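Local coordinates for protein putative superoxide reductase (Thermotoga maritima, PDB 3QZB) that probably reduces superoxide to hydrogen peroxide at a mononuclear iron site, using electrons delivered by rubredoxin, at residues I65-F71 with E82-F88; K41-I47 with T110-N116; R117-A123 with S135-V141. All blocks are in the same frame, centred on the assembly; numbering follows the deposited sequence. Where two conformers were deposited one is given.

Contact 1. Residues I65-F71 with E82-F88; sequences IRWIKVF and EVGRYEF
Trp67 and Arg85 form a cation-pi pair on one side of the antiparallel beta hairpin of strands 65-74 and 81-87. Arg85 CZ lies 3.6 Å from the centroid of the Trp67 five-membered ring, over its face. The guanidinium is tilted 34° against the ring. Arg85 runs out extended to NE, and Trp67 CG sits between its own backbone N and carbonyl carbon (chi1 55°), which turns the indole to meet it. Within its own strand, Arg85 NE bonds Glu87 OE2 at 2.9 Å, a salt bridge in the guanidinium plane. Lys69 NZ comes to 2.9 Å from Arg85 NH1. Both are donors, so this is not a bond. Arg85 NH1 has a salt bridge to Glu82 OE2 of the third subunit, and Trp67 NE1 donates to Glu82 OE1 of that subunit. The nearby carboxylates, Glu82, Glu87 and Glu82 of the third subunit, probably offset the close approach of the two cations.

The other side is mostly apolar. Ile68 CD1 packs 3.8 Å from Phe88 CE2, and Val70 CG2 lies 4.0 Å from Tyr86 CE2. Phe88 N bonds Arg66 O at 2.9 Å, and from Trp67 the antiparallel pairs follow in register as far as Val70. There Val70 O accepts from Val83 N at 2.8 Å and only weakly from Gly84 N. Two residues thus face one, a classic beta bulge in a strand of the immunoglobulin-like beta-sandwich.

Contact 2. Residues K41-I47 with T110-N116; sequences KDEKVQI and TTVVKLN
The first torsion of Val113 (chi1 -65°) puts CG2 between its backbone N and carbonyl carbon. From there the methyl meets two side chains of the neighbouring strand, Ile47 CD1 at 3.8 Å and Val45 CB at 3.9 Å. Ile47 has its CG1 branch beside the backbone N and extends it onward (chi2 172°), which carries CD1 across to the valine. These three residues lie on the inward side of the sheet, where Val45 also touches Ile139.

The opposite side is more exposed. Gln46 bends at chi2 (-68°) and folds its amide alongside Val112. Its OE1 comes to 3.5 Å from Val112 CG2, and its NE2 touches the methyl of Thr110. Lys44 and Lys114 run out extended and side by side. Their CE atoms approach to 3.8 Å, while the two amino groups stay apart. The contact between them is therefore made by the aliphatic stems.

Backbone bonds join Val45 with Val113 and Ile47 with Thr111, each pair in both directions. The ladder then opens. Leu115 N donates to a water at 2.8 Å, and this water lies 2.7 Å from Glu43 O, so it bridges the two segments where their direct pairing lapses. Beyond it Asp42 N bonds Leu115 O at 2.8 Å and restores direct pairing.

Strand 103-115 is the outermost of its sheet within the chain. A strand of the second subunit pairs antiparallel with it. The arrangement is that of a sandwich sheet continued across a subunit interface.

Contact 3. Residues R117-A123 with S135-V141; sequences RSGTIIA and SSQKITV
Ser118 and Val141 meet at the open end of the beta hairpin made by strands 119-127 and 131-141. Ser118 OG accepts the backbone N-H of Val141 at 2.9 Å, almost straight at 177°. The hydroxyl stands in for a main-chain carbonyl at this point of the ladder. A water completes the end. It accepts from Ser118 N at 3.0 Å and donates to Val141 O at 2.9 Å. An alanine in place of Ser118 would probably leave Val141 N without its acceptor, with only the water bridge still joining the two residues by hydrogen bonds.

Further in, the main-chain donors and acceptors satisfy one another. Gly119 pairs with Ile139, Ile121 with Gln137, and Ala123 with Ser135, each through two bonds. Gly119 O takes a second donor. Ile139 N reaches it at 2.9 Å, and Lys138 NZ at 3.0 Å from the opposite face of the carbonyl plane. The lysine gets there by bending at chi2 (77°) and again at chi4 (52°), which curls its chain back over the neighbouring strand. Its amino group also forms a salt bridge with Asp75, so the charge is met as well.

The two serine hydroxyls at the other end find partners beyond the hairpin, on opposite faces of the sheet. Ser135 OG bonds Pro31 O, and Ser136 OG bonds Met13 O of the third subunit. On the side of Ser135, Ile121 CG1 packs 4.0 Å from Ile139 CG2, toward the sandwich interior.

One polar atom is left over. Arg117 O is buried by the contact and has no hydrogen-bond partner in the model; the methyl carbon Val141 CG2 lies 3.4 Å from it.

Overall arrangement
Contacts 1 and 3 belong to one sheet, because strands 65-74 and 119-127 are neighbours. Phe71 N lies 2.8 Å from Ile122 O, a probable hydrogen bond between them. Contact 2 belongs to the facing sheet. It meets contact 1 where Tyr86 OH approaches Thr111 OG1 to 2.7 Å, again a probable hydrogen bond. It meets contact 3 through Ile47 CD1 and Ile121 CD1, 3.9 Å apart. Along the chain, contact 1 is nested inside the loop closed by contact 2, and contact 3 follows. Only contact 1 comes close to the iron: the Ile65 side chain is about 5 Å from the metal, nearest atoms. Contact 2 lies away from this site.

Contact 1. Residues I65-F71 with E82-F88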
loop_
_atom_site.group_PDB
_atom_site.type_symbol
_atom_site.label_atom_id
_atom_site.label_comp_id
_atom_site.label_asym_id
_atom_site.label_seq_id
_atom_site.Cartn_x
_atom_site.Cartn_y
_atom_site.Cartn_z
ATOM N N ILE A 65 14.272 -0.418 -5.882
ATOM C CA ILE A 65 13.631 -0.034 -4.602
ATOM C C ILE A 65 12.129 0.009 -4.767
ATOM O O ILE A 65 11.589 0.637 -5.651
ATOM C CB ILE A 65 14.156 1.342 -4.167
ATOM C CG1 ILE A 65 15.692 1.373 -4.069
ATOM C CG2 ILE A 65 13.466 1.783 -2.855
ATOM C CD1 ILE A 65 16.265 0.332 -3.148
ATOM N N ARG A 66 11.438 -0.731 -3.910
ATOM C CA ARG A 66 9.990 -0.863 -3.947
ATOM C C ARG A 66 9.241 0.282 -3.243
ATOM O O ARG A 66 8.190 0.690 -3.720
ATOM C CB ARG A 66 9.608 -2.171 -3.249
ATOM C CG ARG A 66 10.009 -3.452 -3.983
ATOM C CD ARG A 66 9.042 -3.786 -5.071
ATOM N NE ARG A 66 9.280 -5.073 -5.714
ATOM C CZ ARG A 66 8.987 -6.235 -5.183
ATOM N NH1 ARG A 66 8.428 -6.329 -3.997
ATOM N NH2 ARG A 66 9.238 -7.365 -5.859
ATOM N N TRP A 67 9.747 0.718 -2.102
ATOM C CA TRP A 67 9.035 1.706 -1.273
ATOM C C TRP A 67 9.925 2.336 -0.265
ATOM O O TRP A 67 10.964 1.820 0.116
ATOM C CB TRP A 67 7.746 1.098 -0.671
ATOM C CG TRP A 67 7.863 -0.172 0.133
ATOM C CD1 TRP A 67 7.458 -1.405 -0.287
ATOM C CD2 TRP A 67 8.421 -0.394 1.465
ATOM N NE1 TRP A 67 7.613 -2.336 0.686
ATOM C CE2 TRP A 67 8.208 -1.759 1.780
ATOM C CE3 TRP A 67 9.042 0.402 2.421
ATOM C CZ2 TRP A 67 8.578 -2.318 3.001
ATOM C CZ3 TRP A 67 9.410 -0.148 3.618
ATOM C CH2 TRP A 67 9.167 -1.489 3.906
ATOM N N ILE A 68 9.414 3.479 0.235
ATOM C CA ILE A 68 9.857 4.153 1.445
ATOM C C ILE A 68 8.601 4.321 2.306
ATOM O O ILE A 68 7.538 4.669 1.760
ATOM C CB ILE A 68 10.437 5.523 1.108
ATOM C CG1 ILE A 68 11.814 5.390 0.449
ATOM C CG2 ILE A 68 10.499 6.434 2.366
ATOM C CD1 ILE A 68 12.235 6.630 -0.322
ATOM N N LYS A 69 8.710 4.075 3.608
ATOM C CA LYS A 69 7.681 4.525 4.534
ATOM C C LYS A 69 8.315 5.370 5.565
ATOM O O LYS A 69 9.515 5.282 5.844
ATOM C CB LYS A 69 6.784 3.388 5.047
ATOM C CG LYS A 69 7.456 2.367 5.898
ATOM C CD LYS A 69 6.473 1.354 6.494
ATOM C CE LYS A 69 5.537 0.649 5.530
ATOM N NZ LYS A 69 6.215 -0.025 4.363
ATOM N N VAL A 70 7.508 6.255 6.169
ATOM C CA VAL A 70 7.974 7.194 7.168
ATOM C C VAL A 70 7.109 7.008 8.413
ATOM O O VAL A 70 5.903 6.873 8.323
ATOM C CB VAL A 70 7.889 8.610 6.665
ATOM C CG1 VAL A 70 8.233 9.663 7.770
ATOM C CG2 VAL A 70 8.800 8.817 5.423
ATOM N N PHE A 71 7.768 6.967 9.559
ATOM C CA PHE A 71 7.131 6.956 10.860
ATOM C C PHE A 71 7.512 8.244 11.615
ATOM O O PHE A 71 8.605 8.782 11.438
ATOM C CB PHE A 71 7.562 5.745 11.692
ATOM C CG PHE A 71 7.033 4.430 11.128
ATOM C CD1 PHE A 71 5.794 3.940 11.521
ATOM C CD2 PHE A 71 7.808 3.680 10.249
ATOM C CE1 PHE A 71 5.306 2.781 11.010
ATOM C CE2 PHE A 71 7.330 2.460 9.730
ATOM C CZ PHE A 71 6.092 2.014 10.135
ATOM N N GLU A 82 2.565 5.760 11.561
ATOM C CA GLU A 82 2.928 5.689 10.151
ATOM C C GLU A 82 2.468 6.979 9.478
ATOM O O GLU A 82 1.280 7.235 9.317
ATOM C CB GLU A 82 2.280 4.472 9.476
ATOM C CG GLU A 82 2.854 4.213 8.064
ATOM C CD GLU A 82 2.281 2.981 7.417
ATOM O OE1 GLU A 82 1.032 2.945 7.246
ATOM O OE2 GLU A 82 3.076 2.067 7.055
ATOM N N VAL A 83 3.416 7.813 9.127
ATOM C CA VAL A 83 3.146 9.025 8.354
ATOM C C VAL A 83 2.628 8.683 6.954
ATOM O O VAL A 83 1.695 9.271 6.459
ATOM C CB VAL A 83 4.414 9.901 8.288
ATOM C CG1 VAL A 83 4.341 11.000 7.236
ATOM C CG2 VAL A 83 4.718 10.475 9.676
ATOM N N GLY A 84 3.244 7.660 6.328
ATOM C CA GLY A 84 2.835 7.260 5.008
ATOM C C GLY A 84 3.698 6.116 4.501
ATOM O O GLY A 84 4.725 5.849 5.047
ATOM N N ARG A 85 3.177 5.476 3.443
ATOM C CA ARG A 85 3.924 4.486 2.665
ATOM C C ARG A 85 3.869 4.979 1.240
ATOM O O ARG A 85 2.782 5.336 0.725
ATOM C CB ARG A 85 3.308 3.088 2.791
ATOM C CG ARG A 85 4.008 2.039 1.880
ATOM C CD ARG A 85 3.417 0.684 2.101
ATOM N NE ARG A 85 3.734 -0.312 1.078
ATOM C CZ ARG A 85 4.322 -1.499 1.305
ATOM N NH1 ARG A 85 5.002 -1.774 2.424
ATOM N NH2 ARG A 85 4.268 -2.427 0.348
ATOM N N TYR A 86 5.036 5.009 0.591
ATOM C CA TYR A 86 5.198 5.629 -0.732
ATOM C C TYR A 86 5.846 4.580 -1.648
ATOM O O TYR A 86 7.016 4.217 -1.448
ATOM C CB TYR A 86 6.079 6.894 -0.593
ATOM C CG TYR A 86 5.638 7.796 0.554
ATOM C CD1 TYR A 86 4.529 8.641 0.399
ATOM C CD2 TYR A 86 6.236 7.707 1.790
ATOM C CE1 TYR A 86 4.044 9.411 1.502
ATOM C CE2 TYR A 86 5.761 8.477 2.853
ATOM C CZ TYR A 86 4.688 9.297 2.727
ATOM O OH TYR A 86 4.277 10.024 3.827
ATOM N N GLU A 87 5.046 4.077 -2.559
ATOM C CA GLU A 87 5.434 2.963 -3.395
ATOM C C GLU A 87 5.890 3.461 -4.760
ATOM O O GLU A 87 5.216 4.300 -5.352
ATOM C CB GLU A 87 4.258 1.995 -3.558
ATOM C CG GLU A 87 3.845 1.363 -2.278
ATOM C CD GLU A 87 2.769 0.330 -2.451
ATOM O OE1 GLU A 87 2.351 0.005 -3.570
ATOM O OE2 GLU A 87 2.277 -0.165 -1.390
ATOM N N PHE A 88 6.943 2.842 -5.263
ATOM C CA PHE A 88 7.570 3.166 -6.552
ATOM C C PHE A 88 7.368 1.935 -7.427
ATOM O O PHE A 88 8.102 0.948 -7.193
ATOM C CB PHE A 88 9.042 3.502 -6.339
ATOM C CG PHE A 88 9.248 4.453 -5.184
ATOM C CD1 PHE A 88 8.650 5.728 -5.190
ATOM C CD2 PHE A 88 9.997 4.098 -4.098
ATOM C CE1 PHE A 88 8.819 6.569 -4.087
ATOM C CE2 PHE A 88 10.118 4.951 -3.022
ATOM C CZ PHE A 88 9.530 6.188 -3.025
#

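Contact 2. Residues K41-I47 with T110-N116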
loop_
_atom_site.group_PDB
_atom_site.type_symbol
_atom_site.label_atom_id
_atom_site.label_comp_id
_atom_site.label_asym_id
_atom_site.label_seq_id
_atom_site.Cartn_x
_atom_site.Cartn_y
_atom_site.Cartn_z
ATOM N N LYS A 41 4.516 25.024 15.431
ATOM C CA LYS A 41 3.411 24.115 15.694
ATOM C C LYS A 41 2.372 24.153 14.597
ATOM O O LYS A 41 1.905 25.199 14.202
ATOM C CB LYS A 41 2.781 24.483 17.057
ATOM C CG LYS A 41 1.769 23.499 17.573
ATOM C CD LYS A 41 1.156 23.920 18.914
ATOM C CE LYS A 41 -0.014 23.029 19.332
ATOM N NZ LYS A 41 -0.592 23.358 20.682
ATOM N N ASP A 42 2.043 22.981 14.083
ATOM C CA ASP A 42 0.983 22.814 13.073
ATOM C C ASP A 42 1.338 23.347 11.676
ATOM O O ASP A 42 0.532 23.248 10.750
ATOM C CB ASP A 42 -0.394 23.352 13.526
ATOM C CG ASP A 42 -0.842 22.822 14.888
ATOM O OD1 ASP A 42 -0.651 21.645 15.181
ATOM O OD2 ASP A 42 -1.419 23.638 15.659
ATOM N N GLU A 43 2.551 23.842 11.472
ATOM C CA GLU A 43 2.894 24.315 10.148
ATOM C C GLU A 43 3.213 23.132 9.210
ATOM O O GLU A 43 3.660 22.078 9.653
ATOM C CB GLU A 43 3.939 25.383 10.150
ATOM C CG GLU A 43 5.285 24.923 10.327
ATOM C CD GLU A 43 6.415 25.978 9.913
ATOM O OE1 GLU A 43 6.247 26.848 9.015
ATOM O OE2 GLU A 43 7.408 25.944 10.599
ATOM N N LYS A 44 3.006 23.352 7.935
ATOM C CA LYS A 44 3.309 22.313 6.970
ATOM C C LYS A 44 4.824 22.170 6.838
ATOM O O LYS A 44 5.536 23.167 6.714
ATOM C CB LYS A 44 2.744 22.684 5.606
ATOM C CG LYS A 44 1.276 22.591 5.548
ATOM C CD LYS A 44 0.640 22.991 4.208
ATOM C CE LYS A 44 -0.819 22.818 4.277
ATOM N NZ LYS A 44 -1.576 23.111 2.978
ATOM N N VAL A 45 5.283 20.934 6.901
ATOM C CA VAL A 45 6.695 20.560 6.917
ATOM C C VAL A 45 6.921 19.634 5.711
ATOM O O VAL A 45 6.276 18.614 5.594
ATOM C CB VAL A 45 7.094 19.816 8.225
ATOM C CG1 VAL A 45 8.589 19.450 8.204
ATOM C CG2 VAL A 45 6.718 20.581 9.476
ATOM N N GLN A 46 7.896 19.978 4.871
ATOM C CA GLN A 46 8.332 19.118 3.785
ATOM C C GLN A 46 9.356 18.119 4.295
ATOM O O GLN A 46 10.369 18.506 4.862
ATOM C CB GLN A 46 8.986 19.949 2.707
ATOM C CG GLN A 46 8.284 21.161 2.229
ATOM C CD GLN A 46 7.054 20.848 1.489
ATOM O OE1 GLN A 46 5.947 21.369 1.830
ATOM N NE2 GLN A 46 7.156 20.053 0.455
ATOM N N ILE A 47 9.097 16.835 4.077
ATOM C CA ILE A 47 10.046 15.773 4.322
ATOM C C ILE A 47 10.336 15.059 3.007
ATOM O O ILE A 47 9.449 14.540 2.349
ATOM C CB ILE A 47 9.510 14.753 5.346
ATOM C CG1 ILE A 47 9.148 15.419 6.673
ATOM C CG2 ILE A 47 10.516 13.623 5.558
ATOM C CD1 ILE A 47 8.409 14.451 7.651
ATOM N N THR A 110 8.572 13.257 -1.692
ATOM C CA THR A 110 8.344 14.393 -0.781
ATOM C C THR A 110 6.925 14.261 -0.240
ATOM O O THR A 110 5.963 14.185 -0.980
ATOM C CB THR A 110 8.464 15.724 -1.490
ATOM O OG1 THR A 110 9.738 15.773 -2.157
ATOM C CG2 THR A 110 8.348 16.888 -0.490
ATOM N N THR A 111 6.830 14.216 1.081
ATOM C CA THR A 111 5.576 14.172 1.840
ATOM C C THR A 111 5.538 15.386 2.767
ATOM O O THR A 111 6.569 15.996 3.070
ATOM C CB THR A 111 5.480 12.831 2.588
ATOM O OG1 THR A 111 4.194 12.636 3.171
ATOM C CG2 THR A 111 6.479 12.653 3.663
ATOM N N VAL A 112 4.313 15.793 3.096
ATOM C CA VAL A 112 4.092 17.008 3.856
ATOM C C VAL A 112 3.300 16.618 5.118
ATOM O O VAL A 112 2.284 15.940 5.028
ATOM C CB VAL A 112 3.311 18.033 3.048
ATOM C CG1 VAL A 112 3.012 19.274 3.898
ATOM C CG2 VAL A 112 4.059 18.407 1.790
ATOM N N VAL A 113 3.815 17.041 6.252
ATOM C CA VAL A 113 3.167 16.750 7.552
ATOM C C VAL A 113 2.929 18.066 8.306
ATOM O O VAL A 113 3.508 19.097 7.998
ATOM C CB VAL A 113 4.006 15.829 8.441
ATOM C CG1 VAL A 113 4.138 14.439 7.789
ATOM C CG2 VAL A 113 5.374 16.396 8.785
ATOM N N LYS A 114 1.996 17.990 9.246
ATOM C CA LYS A 114 1.806 19.034 10.259
ATOM C C LYS A 114 2.038 18.357 11.594
ATOM O O LYS A 114 1.380 17.360 11.903
ATOM C CB LYS A 114 0.423 19.614 10.169
ATOM C CG LYS A 114 0.113 20.382 8.932
ATOM C CD LYS A 114 -1.303 20.854 8.920
ATOM C CE LYS A 114 -1.695 21.732 7.762
ATOM N NZ LYS A 114 -3.080 22.270 7.991
ATOM N N LEU A 115 2.987 18.882 12.370
ATOM C CA LEU A 115 3.354 18.313 13.651
ATOM C C LEU A 115 2.960 19.252 14.789
ATOM O O LEU A 115 3.113 20.467 14.682
ATOM C CB LEU A 115 4.860 18.051 13.771
ATOM C CG LEU A 115 5.462 17.181 12.688
ATOM C CD1 LEU A 115 6.963 17.204 12.772
ATOM C CD2 LEU A 115 4.874 15.790 12.708
ATOM N N ASN A 116 2.511 18.692 15.901
ATOM C CA ASN A 116 2.283 19.562 17.031
ATOM C C ASN A 116 3.003 19.232 18.274
ATOM O O ASN A 116 2.849 19.948 19.269
ATOM C CB ASN A 116 0.818 19.822 17.209
ATOM C CG ASN A 116 0.112 18.588 17.539
ATOM O OD1 ASN A 116 0.214 18.095 18.651
ATOM N ND2 ASN A 116 -0.618 18.054 16.581
HETATM O O HOH W 1 -0.345 19.228 13.866
HETATM O O HOH W 2 -1.401 24.743 9.509
HETATM O O HOH W 3 4.614 21.193 12.004
#

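Contact 3. Residues R117-A123 with S135-V141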
loop_
_atom_site.group_PDB
_atom_site.type_symbol
_atom_site.label_atom_id
_atom_site.label_comp_id
_atom_site.label_asym_id
_atom_site.label_seq_id
_atom_site.Cartn_x
_atom_site.Cartn_y
_atom_site.Cartn_z
ATOM N N ARG A 117 3.881 18.234 18.212
ATOM C CA ARG A 117 4.818 17.959 19.260
ATOM C C ARG A 117 6.137 17.484 18.660
ATOM O O ARG A 117 6.139 16.845 17.621
ATOM C CB ARG A 117 4.303 16.855 20.253
ATOM C CG ARG A 117 2.859 17.012 20.779
ATOM C CD ARG A 117 2.575 16.287 22.079
ATOM N NE ARG A 117 2.746 14.836 22.038
ATOM C CZ ARG A 117 1.775 13.941 21.860
ATOM N NH1 ARG A 117 0.552 14.261 21.439
ATOM N NH2 ARG A 117 2.062 12.702 22.107
ATOM N N SER A 118 7.235 17.678 19.394
ATOM C CA SER A 118 8.558 17.248 18.953
ATOM C C SER A 118 8.665 15.734 18.926
ATOM O O SER A 118 7.974 15.028 19.647
ATOM C CB SER A 118 9.630 17.776 19.884
ATOM O OG SER A 118 9.613 19.198 19.871
ATOM N N GLY A 119 9.545 15.210 18.083
ATOM C CA GLY A 119 9.698 13.800 17.946
ATOM C C GLY A 119 10.838 13.433 17.037
ATOM O O GLY A 119 11.743 14.246 16.833
ATOM N N THR A 120 10.788 12.205 16.535
ATOM C CA THR A 120 11.784 11.631 15.652
ATOM C C THR A 120 11.122 11.130 14.403
ATOM O O THR A 120 10.115 10.432 14.459
ATOM C CB THR A 120 12.549 10.516 16.331
ATOM O OG1 THR A 120 13.121 11.000 17.550
ATOM C CG2 THR A 120 13.676 9.971 15.481
ATOM N N ILE A 121 11.687 11.507 13.248
ATOM C CA ILE A 121 11.290 10.986 11.930
ATOM C C ILE A 121 12.126 9.721 11.663
ATOM O O ILE A 121 13.346 9.773 11.791
ATOM C CB ILE A 121 11.530 12.036 10.823
ATOM C CG1 ILE A 121 10.768 13.326 11.073
ATOM C CG2 ILE A 121 11.230 11.436 9.428
ATOM C CD1 ILE A 121 11.298 14.534 10.273
ATOM N N ILE A 122 11.487 8.620 11.319
ATOM C CA ILE A 122 12.131 7.357 10.971
ATOM C C ILE A 122 11.740 6.998 9.538
ATOM O O ILE A 122 10.563 6.968 9.198
ATOM C CB ILE A 122 11.761 6.229 11.939
ATOM C CG1 ILE A 122 12.079 6.571 13.416
ATOM C CG2 ILE A 122 12.503 4.949 11.542
ATOM C CD1 ILE A 122 11.492 5.558 14.397
ATOM N N ALA A 123 12.739 6.778 8.692
ATOM C CA ALA A 123 12.522 6.321 7.324
ATOM C C ALA A 123 12.916 4.832 7.242
ATOM O O ALA A 123 13.965 4.429 7.770
ATOM C CB ALA A 123 13.374 7.128 6.347
ATOM N N SER A 135 16.812 4.898 8.581
ATOM C CA SER A 135 17.532 6.034 9.145
ATOM C C SER A 135 16.539 6.850 9.981
ATOM O O SER A 135 15.341 6.683 9.872
ATOM C CB SER A 135 18.159 6.889 8.066
ATOM O OG SER A 135 17.226 7.625 7.368
ATOM N N SER A 136 17.055 7.788 10.781
ATOM C CA SER A 136 16.204 8.616 11.600
ATOM C C SER A 136 16.815 9.963 11.892
ATOM O O SER A 136 18.019 10.131 11.748
ATOM C CB SER A 136 15.855 7.918 12.909
ATOM O OG SER A 136 16.959 7.795 13.770
ATOM N N GLN A 137 15.952 10.917 12.229
ATOM C CA GLN A 137 16.359 12.315 12.456
ATOM C C GLN A 137 15.372 12.930 13.450
ATOM O O GLN A 137 14.173 12.847 13.255
ATOM C CB GLN A 137 16.285 13.118 11.093
ATOM C CG GLN A 137 16.769 14.439 11.060
ATOM C CD GLN A 137 16.975 14.799 9.697
ATOM O OE1 GLN A 137 17.703 14.091 8.951
ATOM N NE2 GLN A 137 16.375 15.856 9.321
ATOM N N LYS A 138 15.905 13.639 14.448
ATOM C CA LYS A 138 15.071 14.411 15.355
ATOM C C LYS A 138 14.460 15.628 14.663
ATOM O O LYS A 138 15.103 16.230 13.802
ATOM C CB LYS A 138 15.925 14.902 16.501
ATOM C CG LYS A 138 15.205 15.382 17.738
ATOM C CD LYS A 138 14.699 14.150 18.549
ATOM C CE LYS A 138 13.839 14.521 19.769
ATOM N NZ LYS A 138 12.696 15.458 19.407
ATOM N N ILE A 139 13.258 16.016 15.089
ATOM C CA ILE A 139 12.641 17.291 14.673
ATOM C C ILE A 139 12.051 17.925 15.933
ATOM O O ILE A 139 11.368 17.281 16.731
ATOM C CB ILE A 139 11.649 17.137 13.512
ATOM C CG1 ILE A 139 11.197 18.500 12.987
ATOM C CG2 ILE A 139 10.512 16.180 13.914
ATOM C CD1 ILE A 139 10.540 18.426 11.605
ATOM N N THR A 140 12.337 19.221 16.073
ATOM C CA THR A 140 11.841 19.986 17.230
ATOM C C THR A 140 10.665 20.832 16.736
ATOM O O THR A 140 10.732 21.484 15.674
ATOM C CB THR A 140 12.948 20.890 17.757
ATOM O OG1 THR A 140 14.026 20.068 18.226
ATOM C CG2 THR A 140 12.454 21.765 18.898
ATOM N N VAL A 141 9.575 20.843 17.496
ATOM C CA VAL A 141 8.383 21.594 17.169
ATOM C C VAL A 141 8.179 22.618 18.285
ATOM O O VAL A 141 8.233 22.277 19.473
ATOM C CB VAL A 141 7.167 20.659 17.062
ATOM C CG1 VAL A 141 5.919 21.447 16.734
ATOM C CG2 VAL A 141 7.452 19.563 15.989
HETATM O O HOH W 4 6.924 20.183 20.992
#